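Local coordinates for mannosylglycerate hydrolase MGH1-like glycoside hydrolase domain-containing protein (Thermus thermophilus HB8, PDB 4WVA) that hydrolyses mannosylglycerate, a solute made by thermophiles under osmotic stress, to mannose and glycerate, and probably also cleaves glucosylglycerate, at residues E10-N15 with G407-A412; A301-L306 with S317-E322; P311-A316 with R367-A372. All coordinates share one frame; numbering follows the deposited sequence.

Contact 1: E10-N15 with G407-A412; sequences EVLQRN and GFSWSA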
ATOM      1  N   GLU A  10      -7.924  21.165 -35.891  1.00 13.68           N
ATOM      2  CA  GLU A  10      -8.476  22.467 -36.252  1.00 14.81           C
ATOM      3  C   GLU A  10      -8.891  23.267 -35.008  1.00 13.99           C
ATOM      4  O   GLU A  10      -8.594  24.469 -34.905  1.00 13.63           O
ATOM      5  CB  GLU A  10      -9.660  22.294 -37.210  1.00 17.65           C
ATOM      6  CG  GLU A  10     -10.328  23.593 -37.606  1.00 21.26           C
ATOM      7  CD  GLU A  10     -11.642  23.382 -38.334  1.00 25.27           C
ATOM      8  OE1 GLU A  10     -11.846  22.286 -38.933  1.00 27.49           O
ATOM      9  OE2 GLU A  10     -12.466  24.336 -38.295  1.00 30.34           O
ATOM     10  N   VAL A  11      -9.543  22.604 -34.056  1.00 13.36           N
ATOM     11  CA  VAL A  11      -9.964  23.273 -32.816  1.00 12.96           C
ATOM     12  C   VAL A  11      -8.758  23.787 -32.044  1.00 12.59           C
ATOM     13  O   VAL A  11      -8.749  24.940 -31.588  1.00 12.09           O
ATOM     14  CB  VAL A  11     -10.825  22.351 -31.918  1.00 13.42           C
ATOM     15  CG1 VAL A  11     -11.053  22.986 -30.542  1.00 13.66           C
ATOM     16  CG2 VAL A  11     -12.139  22.023 -32.610  1.00 14.13           C
ATOM     17  N   LEU A  12      -7.737  22.946 -31.880  1.00 12.19           N
ATOM     18  CA  LEU A  12      -6.550  23.367 -31.125  1.00 12.30           C
ATOM     19  C   LEU A  12      -5.847  24.527 -31.809  1.00 12.18           C
ATOM     20  O   LEU A  12      -5.455  25.489 -31.155  1.00 11.70           O
ATOM     21  CB  LEU A  12      -5.587  22.214 -30.904  1.00 12.17           C
ATOM     22  CG  LEU A  12      -6.075  21.092 -29.982  1.00 12.42           C
ATOM     23  CD1 LEU A  12      -4.963  20.092 -29.728  1.00 12.62           C
ATOM     24  CD2 LEU A  12      -6.623  21.648 -28.667  1.00 12.81           C
ATOM     25  N   GLN A  13      -5.682  24.432 -33.126  1.00 12.83           N
ATOM     26  CA  GLN A  13      -5.034  25.526 -33.860  1.00 13.26           C
ATOM     27  C   GLN A  13      -5.844  26.827 -33.838  1.00 13.32           C
ATOM     28  O   GLN A  13      -5.259  27.904 -33.719  1.00 13.17           O
ATOM     29  CB  GLN A  13      -4.686  25.100 -35.279  1.00 13.54           C
ATOM     30  CG  GLN A  13      -3.638  23.990 -35.354  1.00 14.33           C
ATOM     31  CD  GLN A  13      -2.205  24.438 -35.137  1.00 15.68           C
ATOM     32  OE1 GLN A  13      -1.919  25.360 -34.370  1.00 17.09           O
ATOM     33  NE2 GLN A  13      -1.282  23.747 -35.792  1.00 17.66           N
ATOM     34  N   ARG A  14      -7.170  26.725 -33.920  1.00 14.02           N
ATOM     35  CA  ARG A  14      -8.047  27.902 -33.794  1.00 15.26           C
ATOM     36  C   ARG A  14      -7.947  28.543 -32.419  1.00 14.19           C
ATOM     37  O   ARG A  14      -7.948  29.786 -32.302  1.00 14.04           O
ATOM     38  CB  ARG A  14      -9.524  27.563 -34.084  1.00 18.10           C
ATOM     39  CG  ARG A  14      -9.835  27.363 -35.563  1.00 22.75           C
ATOM     40  CD  ARG A  14     -11.347  27.295 -35.830  1.00 27.62           C
ATOM     41  NE  ARG A  14     -12.054  26.366 -34.930  1.00 32.23           N
ATOM     42  CZ  ARG A  14     -13.065  26.672 -34.105  1.00 35.75           C
ATOM     43  NH1 ARG A  14     -13.550  27.914 -34.012  1.00 39.49           N
ATOM     44  NH2 ARG A  14     -13.607  25.717 -33.344  1.00 33.81           N
ATOM     45  N   ASN A  15      -7.837  27.708 -31.375  1.00 12.85           N
ATOM     46  CA  ASN A  15      -7.779  28.227 -30.007  1.00 12.62           C
ATOM     47  C   ASN A  15      -6.359  28.578 -29.553  1.00 12.31           C
ATOM     48  O   ASN A  15      -6.162  29.113 -28.461  1.00 12.56           O
ATOM     49  CB  ASN A  15      -8.399  27.219 -29.024  1.00 12.42           C
ATOM     50  CG  ASN A  15      -9.892  27.021 -29.223  1.00 12.24           C
ATOM     51  OD1 ASN A  15     -10.474  26.062 -28.674  1.00 13.62           O
ATOM     52  ND2 ASN A  15     -10.525  27.899 -29.961  1.00 11.45           N
ATOM     53  N   GLY A 407     -16.313  24.404 -29.395  1.00 12.81           N
ATOM     54  CA  GLY A 407     -14.915  24.246 -29.779  1.00 12.49           C
ATOM     55  C   GLY A 407     -14.018  24.174 -28.556  1.00 11.98           C
ATOM     56  O   GLY A 407     -13.097  25.007 -28.381  1.00 12.18           O
ATOM     57  N   PHE A 408     -14.331  23.224 -27.670  1.00 12.11           N
ATOM     58  CA  PHE A 408     -13.691  23.184 -26.367  1.00 10.95           C
ATOM     59  C   PHE A 408     -12.389  22.385 -26.414  1.00 10.63           C
ATOM     60  O   PHE A 408     -12.372  21.212 -26.807  1.00 10.44           O
ATOM     61  CB  PHE A 408     -14.649  22.614 -25.323  1.00 11.01           C
ATOM     62  CG  PHE A 408     -14.143  22.754 -23.927  1.00 10.88           C
ATOM     63  CD1 PHE A 408     -14.073  24.004 -23.294  1.00 11.28           C
ATOM     64  CD2 PHE A 408     -13.662  21.659 -23.260  1.00 10.68           C
ATOM     65  CE1 PHE A 408     -13.597  24.122 -22.002  1.00 11.52           C
ATOM     66  CE2 PHE A 408     -13.184  21.776 -21.973  1.00 11.24           C
ATOM     67  CZ  PHE A 408     -13.153  22.998 -21.331  1.00 11.25           C
ATOM     68  N   SER A 409     -11.312  23.033 -25.988  1.00 10.07           N
ATOM     69  CA  SER A 409      -9.952  22.557 -26.239  1.00  9.78           C
ATOM     70  C   SER A 409      -9.631  21.193 -25.631  1.00  9.37           C
ATOM     71  O   SER A 409      -9.118  20.339 -26.334  1.00  9.21           O
ATOM     72  CB  SER A 409      -8.926  23.598 -25.806  1.00  9.90           C
ATOM     73  OG  SER A 409      -9.070  24.758 -26.611  1.00  9.96           O
ATOM     74  N   TRP A 410      -9.912  20.950 -24.352  1.00  9.41           N
ATOM     75  CA  TRP A 410      -9.443  19.665 -23.821  1.00  9.07           C
ATOM     76  C   TRP A 410     -10.206  18.466 -24.395  1.00  9.19           C
ATOM     77  O   TRP A 410      -9.699  17.334 -24.395  1.00  9.41           O
ATOM     78  CB  TRP A 410      -9.341  19.599 -22.298  1.00  9.07           C
ATOM     79  CG  TRP A 410     -10.553  19.411 -21.458  1.00  8.48           C
ATOM     80  CD1 TRP A 410     -11.666  18.634 -21.686  1.00  8.41           C
ATOM     81  CD2 TRP A 410     -10.716  19.957 -20.144  1.00  8.38           C
ATOM     82  NE1 TRP A 410     -12.504  18.702 -20.612  1.00  8.47           N
ATOM     83  CE2 TRP A 410     -11.939  19.509 -19.647  1.00  8.60           C
ATOM     84  CE3 TRP A 410      -9.936  20.808 -19.360  1.00  8.67           C
ATOM     85  CZ2 TRP A 410     -12.418  19.891 -18.399  1.00  8.40           C
ATOM     86  CZ3 TRP A 410     -10.393  21.178 -18.125  1.00  8.71           C
ATOM     87  CH2 TRP A 410     -11.634  20.733 -17.652  1.00  8.64           C
ATOM     88  N   SER A 411     -11.393  18.722 -24.916  1.00  9.24           N
ATOM     89  CA  SER A 411     -12.158  17.669 -25.596  1.00  9.61           C
ATOM     90  C   SER A 411     -11.432  17.281 -26.880  1.00  9.68           C
ATOM     91  O   SER A 411     -11.162  16.107 -27.110  1.00 10.32           O
ATOM     92  CB  SER A 411     -13.595  18.131 -25.864  1.00  9.80           C
ATOM     93  OG  SER A 411     -14.283  18.347 -24.637  1.00  9.80           O
ATOM     94  N   ALA A 412     -11.080  18.278 -27.686  1.00  9.75           N
ATOM     95  CA  ALA A 412     -10.271  18.056 -28.881  1.00  9.97           C
ATOM     96  C   ALA A 412      -8.932  17.420 -28.544  1.00  9.90           C
ATOM     97  O   ALA A 412      -8.519  16.427 -29.161  1.00  9.52           O
ATOM     98  CB  ALA A 412     -10.094  19.349 -29.655  1.00 10.31           C
TER

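Contact 2: A301-L306 with S317-E322; sequences AGFLPL and SLLAQE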
ATOM      1  N   ALA A 301     -15.801  12.905  -9.285  1.00  8.80           N
ATOM      2  CA  ALA A 301     -14.498  13.119  -8.648  1.00  9.00           C
ATOM      3  C   ALA A 301     -14.112  11.973  -7.714  1.00  8.67           C
ATOM      4  O   ALA A 301     -12.942  11.686  -7.531  1.00  8.91           O
ATOM      5  CB  ALA A 301     -14.475  14.427  -7.877  1.00  8.98           C
ATOM      6  N   GLY A 302     -15.109  11.320  -7.138  1.00  8.98           N
ATOM      7  CA  GLY A 302     -14.890  10.193  -6.254  1.00  8.98           C
ATOM      8  C   GLY A 302     -14.322   8.945  -6.908  1.00  9.33           C
ATOM      9  O   GLY A 302     -13.928   8.042  -6.195  1.00  9.52           O
ATOM     10  N   PHE A 303     -14.291   8.891  -8.242  1.00  9.28           N
ATOM     11  CA  PHE A 303     -13.595   7.833  -8.974  1.00  9.50           C
ATOM     12  C   PHE A 303     -12.104   8.151  -9.150  1.00  9.45           C
ATOM     13  O   PHE A 303     -11.314   7.251  -9.447  1.00  8.98           O
ATOM     14  CB  PHE A 303     -14.209   7.601 -10.354  1.00  9.62           C
ATOM     15  CG  PHE A 303     -15.564   6.963 -10.325  1.00  9.96           C
ATOM     16  CD1 PHE A 303     -15.686   5.573 -10.321  1.00  9.99           C
ATOM     17  CD2 PHE A 303     -16.702   7.740 -10.319  1.00  9.84           C
ATOM     18  CE1 PHE A 303     -16.932   4.975 -10.302  1.00  9.85           C
ATOM     19  CE2 PHE A 303     -17.963   7.143 -10.298  1.00  9.94           C
ATOM     20  CZ  PHE A 303     -18.070   5.772 -10.272  1.00  9.90           C
ATOM     21  N   LEU A 304     -11.699   9.398  -8.915  1.00  9.34           N
ATOM     22  CA  LEU A 304     -10.350   9.804  -9.284  1.00  9.43           C
ATOM     23  C   LEU A 304      -9.243   9.161  -8.431  1.00  9.07           C
ATOM     24  O   LEU A 304      -8.119   9.097  -8.893  1.00  9.31           O
ATOM     25  CB  LEU A 304     -10.223  11.321  -9.363  1.00  9.59           C
ATOM     26  CG  LEU A 304     -10.986  11.953 -10.536  1.00  9.69           C
ATOM     27  CD1 LEU A 304     -10.968  13.457 -10.372  1.00  9.50           C
ATOM     28  CD2 LEU A 304     -10.374  11.551 -11.871  1.00  9.74           C
ATOM     29  N   PRO A 305      -9.552   8.616  -7.237  1.00  9.25           N
ATOM     30  CA  PRO A 305      -8.442   7.877  -6.595  1.00  9.33           C
ATOM     31  C   PRO A 305      -7.901   6.705  -7.418  1.00  9.26           C
ATOM     32  O   PRO A 305      -6.767   6.288  -7.222  1.00  9.69           O
ATOM     33  CB  PRO A 305      -9.027   7.474  -5.241  1.00  9.48           C
ATOM     34  CG  PRO A 305      -9.967   8.590  -4.945  1.00  9.41           C
ATOM     35  CD  PRO A 305     -10.635   8.865  -6.276  1.00  9.29           C
ATOM     36  N   LEU A 306      -8.685   6.181  -8.349  1.00  9.37           N
ATOM     37  CA  LEU A 306      -8.146   5.179  -9.272  1.00  9.80           C
ATOM     38  C   LEU A 306      -6.949   5.719 -10.070  1.00  9.59           C
ATOM     39  O   LEU A 306      -5.965   5.009 -10.299  1.00  9.38           O
ATOM     40  CB  LEU A 306      -9.234   4.707 -10.225  1.00 10.22           C
ATOM     41  CG  LEU A 306     -10.439   4.017  -9.597  1.00 10.75           C
ATOM     42  CD1 LEU A 306     -11.596   3.982 -10.589  1.00 11.30           C
ATOM     43  CD2 LEU A 306     -10.089   2.623  -9.096  1.00 11.49           C
ATOM     44  N   SER A 317     -12.894  -2.506  -7.304  1.00 11.89           N
ATOM     45  CA  SER A 317     -14.015  -3.304  -7.794  0.50 11.87           C
ATOM     46  C   SER A 317     -15.355  -2.720  -7.337  1.00 12.17           C
ATOM     47  O   SER A 317     -16.330  -2.761  -8.097  1.00 12.44           O
ATOM     48  CB  SER A 317     -13.860  -4.791  -7.411  0.50 11.98           C
ATOM     49  OG  SER A 317     -14.458  -5.105  -6.168  0.50 11.83           O
ATOM     50  N   LEU A 318     -15.413  -2.164  -6.129  1.00 12.32           N
ATOM     51  CA  LEU A 318     -16.644  -1.500  -5.655  1.00 12.19           C
ATOM     52  C   LEU A 318     -16.942  -0.230  -6.481  1.00 12.49           C
ATOM     53  O   LEU A 318     -18.106   0.064  -6.822  1.00 12.47           O
ATOM     54  CB  LEU A 318     -16.585  -1.217  -4.144  1.00 12.65           C
ATOM     55  CG  LEU A 318     -16.514  -2.493  -3.292  1.00 13.41           C
ATOM     56  CD1 LEU A 318     -16.198  -2.151  -1.854  1.00 13.25           C
ATOM     57  CD2 LEU A 318     -17.815  -3.263  -3.355  1.00 14.33           C
ATOM     58  N   LEU A 319     -15.895   0.524  -6.832  1.00 11.61           N
ATOM     59  CA  LEU A 319     -16.072   1.633  -7.770  1.00 11.45           C
ATOM     60  C   LEU A 319     -16.538   1.156  -9.156  1.00 11.53           C
ATOM     61  O   LEU A 319     -17.394   1.812  -9.775  1.00 11.49           O
ATOM     62  CB  LEU A 319     -14.789   2.469  -7.882  1.00 11.17           C
ATOM     63  CG  LEU A 319     -14.430   3.338  -6.678  1.00 11.33           C
ATOM     64  CD1 LEU A 319     -13.104   4.069  -6.920  1.00 11.60           C
ATOM     65  CD2 LEU A 319     -15.537   4.353  -6.398  1.00 11.32           C
ATOM     66  N   ALA A 320     -15.993   0.042  -9.642  1.00 11.76           N
ATOM     67  CA  ALA A 320     -16.411  -0.509 -10.941  1.00 12.08           C
ATOM     68  C   ALA A 320     -17.909  -0.830 -10.926  1.00 12.87           C
ATOM     69  O   ALA A 320     -18.625  -0.528 -11.875  1.00 13.60           O
ATOM     70  CB  ALA A 320     -15.607  -1.737 -11.298  1.00 12.05           C
ATOM     71  N   GLN A 321     -18.375  -1.399  -9.821  1.00 13.40           N
ATOM     72  CA  GLN A 321     -19.801  -1.678  -9.637  1.00 14.74           C
ATOM     73  C   GLN A 321     -20.622  -0.402  -9.652  1.00 13.85           C
ATOM     74  O   GLN A 321     -21.683  -0.340 -10.280  1.00 14.55           O
ATOM     75  CB  GLN A 321     -20.034  -2.461  -8.342  1.00 16.56           C
ATOM     76  CG  GLN A 321     -19.461  -3.854  -8.422  1.00 19.46           C
ATOM     77  CD  GLN A 321     -19.756  -4.713  -7.207  1.00 23.66           C
ATOM     78  OE1 GLN A 321     -19.704  -4.256  -6.074  1.00 29.01           O
ATOM     79  NE2 GLN A 321     -20.059  -5.972  -7.447  1.00 28.53           N
ATOM     80  N   GLU A 322     -20.118   0.638  -8.993  1.00 12.67           N
ATOM     81  CA  GLU A 322     -20.829   1.897  -8.960  1.00 13.42           C
ATOM     82  C   GLU A 322     -20.915   2.518 -10.357  1.00 13.45           C
ATOM     83  O   GLU A 322     -21.968   3.026 -10.726  1.00 14.18           O
ATOM     84  CB  GLU A 322     -20.192   2.876  -7.973  1.00 13.82           C
ATOM     85  CG  GLU A 322     -21.022   4.128  -7.732  1.00 14.61           C
ATOM     86  CD  GLU A 322     -22.321   3.881  -6.967  1.00 15.23           C
ATOM     87  OE1 GLU A 322     -22.497   2.793  -6.360  1.00 16.78           O
ATOM     88  OE2 GLU A 322     -23.152   4.805  -6.943  1.00 15.78           O
TER

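Contact 3: P311-A316 with R367-A372; sequences PHQGRA and RDYGFA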
ATOM      1  N   PRO A 311      -6.176   2.987  -4.103  1.00 14.97           N
ATOM      2  CA  PRO A 311      -6.999   1.922  -3.531  1.00 14.80           C
ATOM      3  C   PRO A 311      -6.422   0.538  -3.743  1.00 14.09           C
ATOM      4  O   PRO A 311      -5.625   0.336  -4.661  1.00 13.23           O
ATOM      5  CB  PRO A 311      -8.311   1.997  -4.326  1.00 15.61           C
ATOM      6  CG  PRO A 311      -8.064   2.875  -5.451  1.00 15.75           C
ATOM      7  CD  PRO A 311      -6.893   3.746  -5.141  1.00 15.39           C
ATOM      8  N   HIS A 312      -6.835  -0.409  -2.912  1.00 14.25           N
ATOM      9  CA  HIS A 312      -6.661  -1.801  -3.254  1.00 14.23           C
ATOM     10  C   HIS A 312      -7.736  -2.227  -4.257  1.00 14.10           C
ATOM     11  O   HIS A 312      -8.691  -1.517  -4.514  1.00 12.97           O
ATOM     12  CB  HIS A 312      -6.602  -2.733  -2.011  1.00 14.99           C
ATOM     13  CG  HIS A 312      -7.808  -2.690  -1.119  1.00 16.19           C
ATOM     14  ND1 HIS A 312      -9.056  -3.102  -1.523  1.00 17.26           N
ATOM     15  CD2 HIS A 312      -7.933  -2.364   0.190  1.00 16.79           C
ATOM     16  CE1 HIS A 312      -9.909  -2.997  -0.517  1.00 16.54           C
ATOM     17  NE2 HIS A 312      -9.255  -2.556   0.535  1.00 16.60           N
ATOM     18  N   GLN A 313      -7.511  -3.380  -4.847  1.00 14.63           N
ATOM     19  CA  GLN A 313      -8.353  -3.892  -5.918  1.00 16.78           C
ATOM     20  C   GLN A 313      -9.808  -4.078  -5.529  1.00 16.48           C
ATOM     21  O   GLN A 313     -10.691  -3.886  -6.353  1.00 15.76           O
ATOM     22  CB  GLN A 313      -7.808  -5.251  -6.343  1.00 18.73           C
ATOM     23  CG  GLN A 313      -8.448  -5.844  -7.577  1.00 21.24           C
ATOM     24  CD  GLN A 313      -8.122  -5.079  -8.819  1.00 22.37           C
ATOM     25  OE1 GLN A 313      -8.737  -5.307  -9.861  1.00 27.96           O
ATOM     26  NE2 GLN A 313      -7.105  -4.212  -8.757  1.00 22.90           N
ATOM     27  N   GLY A 314     -10.040  -4.523  -4.301  1.00 16.58           N
ATOM     28  CA  GLY A 314     -11.406  -4.693  -3.790  1.00 17.38           C
ATOM     29  C   GLY A 314     -12.170  -3.393  -3.840  1.00 16.28           C
ATOM     30  O   GLY A 314     -13.307  -3.330  -4.320  1.00 16.88           O
ATOM     31  N   ARG A 315     -11.533  -2.333  -3.375  1.00 15.72           N
ATOM     32  CA  ARG A 315     -12.094  -1.027  -3.393  1.00 14.82           C
ATOM     33  C   ARG A 315     -12.322  -0.545  -4.849  1.00 13.79           C
ATOM     34  O   ARG A 315     -13.357   0.026  -5.175  1.00 13.10           O
ATOM     35  CB  ARG A 315     -11.168  -0.092  -2.640  1.00 16.77           C
ATOM     36  CG  ARG A 315     -11.728   1.256  -2.362  1.00 17.57           C
ATOM     37  CD  ARG A 315     -11.022   1.852  -1.148  1.00 17.76           C
ATOM     38  NE  ARG A 315     -11.398   1.161   0.062  1.00 18.41           N
ATOM     39  CZ  ARG A 315     -10.988   1.470   1.280  1.00 18.04           C
ATOM     40  NH1 ARG A 315     -10.189   2.507   1.490  1.00 18.62           N
ATOM     41  NH2 ARG A 315     -11.458   0.756   2.319  1.00 21.35           N
ATOM     42  N   ALA A 316     -11.361  -0.812  -5.728  1.00 12.29           N
ATOM     43  CA  ALA A 316     -11.515  -0.503  -7.144  1.00 11.85           C
ATOM     44  C   ALA A 316     -12.705  -1.266  -7.746  1.00 11.61           C
ATOM     45  O   ALA A 316     -13.447  -0.730  -8.572  1.00 11.45           O
ATOM     46  CB  ALA A 316     -10.231  -0.818  -7.914  1.00 11.95           C
ATOM     47  N   ARG A 367      -8.243   1.097 -16.145  1.00 11.14           N
ATOM     48  CA  ARG A 367      -7.280   0.278 -16.895  1.00 11.70           C
ATOM     49  C   ARG A 367      -6.172  -0.194 -15.979  1.00 11.04           C
ATOM     50  O   ARG A 367      -5.787  -1.369 -16.012  1.00 11.03           O
ATOM     51  CB  ARG A 367      -6.704   1.064 -18.080  1.00 13.28           C
ATOM     52  CG  ARG A 367      -5.761   0.278 -18.991  1.00 15.15           C
ATOM     53  CD  ARG A 367      -4.312   0.188 -18.504  1.00 16.60           C
ATOM     54  NE  ARG A 367      -3.849   1.465 -17.959  1.00 17.72           N
ATOM     55  CZ  ARG A 367      -3.385   2.493 -18.670  1.00 19.54           C
ATOM     56  NH1 ARG A 367      -3.269   2.409 -19.996  1.00 21.59           N
ATOM     57  NH2 ARG A 367      -3.025   3.615 -18.044  1.00 18.29           N
ATOM     58  N   ASP A 368      -5.661   0.708 -15.155  1.00 10.66           N
ATOM     59  CA  ASP A 368      -4.540   0.394 -14.283  1.00 10.68           C
ATOM     60  C   ASP A 368      -4.924  -0.697 -13.270  1.00 11.03           C
ATOM     61  O   ASP A 368      -4.055  -1.442 -12.795  1.00 11.27           O
ATOM     62  CB  ASP A 368      -4.092   1.642 -13.517  1.00 10.63           C
ATOM     63  CG  ASP A 368      -3.443   2.695 -14.397  1.00 10.68           C
ATOM     64  OD1 ASP A 368      -3.008   2.392 -15.537  1.00 10.41           O
ATOM     65  OD2 ASP A 368      -3.334   3.859 -13.921  1.00 10.79           O
ATOM     66  N   TYR A 369      -6.211  -0.775 -12.936  1.00 11.08           N
ATOM     67  CA  TYR A 369      -6.722  -1.782 -11.997  1.00 11.35           C
ATOM     68  C   TYR A 369      -7.254  -3.037 -12.701  1.00 11.63           C
ATOM     69  O   TYR A 369      -7.833  -3.908 -12.058  1.00 12.88           O
ATOM     70  CB  TYR A 369      -7.778  -1.153 -11.053  1.00 11.22           C
ATOM     71  CG  TYR A 369      -7.121  -0.382  -9.920  1.00 10.80           C
ATOM     72  CD1 TYR A 369      -6.744   0.937 -10.080  1.00 10.57           C
ATOM     73  CD2 TYR A 369      -6.795  -1.002  -8.716  1.00 10.46           C
ATOM     74  CE1 TYR A 369      -6.084   1.631  -9.087  1.00 10.31           C
ATOM     75  CE2 TYR A 369      -6.120  -0.319  -7.712  1.00 10.12           C
ATOM     76  CZ  TYR A 369      -5.793   1.004  -7.887  1.00 10.29           C
ATOM     77  OH  TYR A 369      -5.155   1.720  -6.919  1.00 10.45           O
ATOM     78  N   GLY A 370      -7.047  -3.153 -14.008  1.00 12.07           N
ATOM     79  CA  GLY A 370      -7.474  -4.365 -14.743  1.00 12.39           C
ATOM     80  C   GLY A 370      -8.890  -4.381 -15.268  1.00 13.11           C
ATOM     81  O   GLY A 370      -9.312  -5.383 -15.862  1.00 14.62           O
ATOM     82  N   PHE A 371      -9.614  -3.268 -15.105  1.00 12.85           N
ATOM     83  CA  PHE A 371     -11.006  -3.157 -15.536  1.00 12.91           C
ATOM     84  C   PHE A 371     -11.050  -2.652 -16.979  1.00 13.62           C
ATOM     85  O   PHE A 371     -11.457  -1.528 -17.273  1.00 13.15           O
ATOM     86  CB  PHE A 371     -11.787  -2.268 -14.571  1.00 12.89           C
ATOM     87  CG  PHE A 371     -11.950  -2.889 -13.208  1.00 12.95           C
ATOM     88  CD1 PHE A 371     -11.100  -2.558 -12.170  1.00 12.94           C
ATOM     89  CD2 PHE A 371     -12.932  -3.842 -12.986  1.00 13.48           C
ATOM     90  CE1 PHE A 371     -11.242  -3.157 -10.916  1.00 13.07           C
ATOM     91  CE2 PHE A 371     -13.072  -4.442 -11.741  1.00 13.69           C
ATOM     92  CZ  PHE A 371     -12.225  -4.102 -10.714  1.00 13.52           C
ATOM     93  N   ALA A 372     -10.617  -3.514 -17.889  1.00 14.12           N
ATOM     94  CA  ALA A 372     -10.421  -3.124 -19.287  1.00 14.82           C
ATOM     95  C   ALA A 372     -11.741  -2.789 -19.986  1.00 14.77           C
ATOM     96  O   ALA A 372     -11.808  -1.846 -20.790  1.00 14.22           O
ATOM     97  CB  ALA A 372      -9.693  -4.235 -20.036  1.00 15.34           C
TER

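Contact 1: E10-N15 with G407-A412
V11 and L12 bring the N-terminal helix closest to G407-A412, their CA atoms lying 5.9 Å from that of G407 and 6.0 Å from that of S409. This second segment runs from a loop through the N-cap residue F408 into helix 409-418, the last helix of this (alpha/alpha)6-barrel protein; G407 has a positive phi (52°). V11 packs on both G407 and A412. With CG1 anti to the backbone N (chi1 171°), that methyl lies 3.6 Å from G407 O, while V11 CB meets A412 CB at 3.8 Å. The next residue, L12, sends CD2 over the backbone of the first helical turn, 3.7 Å from S409 O and 4.3 Å from A412 CB. R14 brings NH2 alongside G407 CA at the outer margin. N15 tucks its side chain between G407 O and the hydroxyl of S409, whose OG is hydrogen-bonded to V22 O. F408 points its ring the other way, to within about 4 Å of E393, the probable catalytic proton acceptor, and of a bound Tris molecule. The chemistry divides: aliphatic groups fill the middle, polar groups gather toward N15, and the backbone that carries F408 into the active site is packed from behind by the N-terminal helix.

Contact 2: A301-L306 with S317-E322
G302, in the 3-10 turn 301-303, presents its carbonyl to L319, with G302 O 4.0 Å from L319 CD2; this buried oxygen has no polar partner in the model. F303 comes next and reaches farther. CG sits beside the backbone N and anti to the carbonyl carbon (chi1 -70°), which carries the ring up to helix 313-327, where F303 and L319 slide past each other in opposite directions. The ring edge faces the helix backbone: CE1 lies 3.2 Å from L319 O, and that oxygen is in the plane of the ring. Next to CE1 on the ring, CD1 packs on L319 CB at 4.0 Å, while CZ approaches E322 CG at 4.2 Å. Here helix 313-327 of the (alpha/alpha)6-barrel closes over the turn that precedes the short helix 305-308, and F283 and W326 meet the F303 ring edge-to-face. The carboxylate of E322 turns away from F303 to K298, R325 and the indole nitrogen of W326, so only its aliphatic part borders the ring. At L306, on helix 305-308, CG comes 3.8 Å from L319 CD1, and both L306 methyls stand close to that same carbon.

Contact 3: P311-A316 with R367-A372
A Schellman motif ends helix 356-368 where Y369 and F371 meet the start of helix 313-327, at the trimer interface of this (alpha/alpha)6-barrel enzyme. G370, with its positive phi, is the C-prime residue: its N bonds to R367 O, and F371 N bonds back to F366 O. The turn lets Y369 and F371 both point toward P311-A316. The phenol of Y369 stretches to the loop ahead of the facing helix, where Y369 OH donates to P311 O at 2.7 Å. The C=O...O angle is 131° and the donor is tilted 15° from the carbonyl plane. The proline ring crosses the tyrosine at about a right angle, its CG 3.8 Å from Y369 CZ. A316, one turn into the helix, sets its methyl between the two aromatics, with CB 3.5 Å from Y369 CD2 and 3.9 Å from F371 CE1. Q313 reaches back from the helix with CG anti to its backbone N (chi1 -172°) and a bend at chi2. Its amide end then lies at the edge of the Y369 ring, near Y369 O, with its plane nearly parallel to that of the F371 ring. Around the trimer the pattern recurs: the Y369 ring stacks on H312 of the third subunit, while H312 stacks on Y369 of the second. D368 OD2 makes a salt bridge to R279 of the third subunit. Its other oxygen is gripped side-on by R367 of the same chain, with R367 NE 2.7 Å and R367 NH2 2.8 Å from D368 OD1, both from the same face of the carboxylate.

Overall arrangement
Contact 1 joins regions near the two ends of the chain, 10-15 with 407-412, and the other two contacts are nested within the long loop it closes. Its centre lies 29 Å from that of contact 2 and 32 Å from that of contact 3, and it touches neither. Contacts 2 and 3, with centres only 9 Å apart, share helix 313-327 and interleave along the chain: 301-306, 311-316, 317-322, then 367-372. They meet directly where L306 CD2 packs on A316 CB at 3.6 Å. Contact 1 lies next to the probable active site, through F408, whereas the other pair lies on the side of the chain where neighbouring subunits pack, both touching the second subunit.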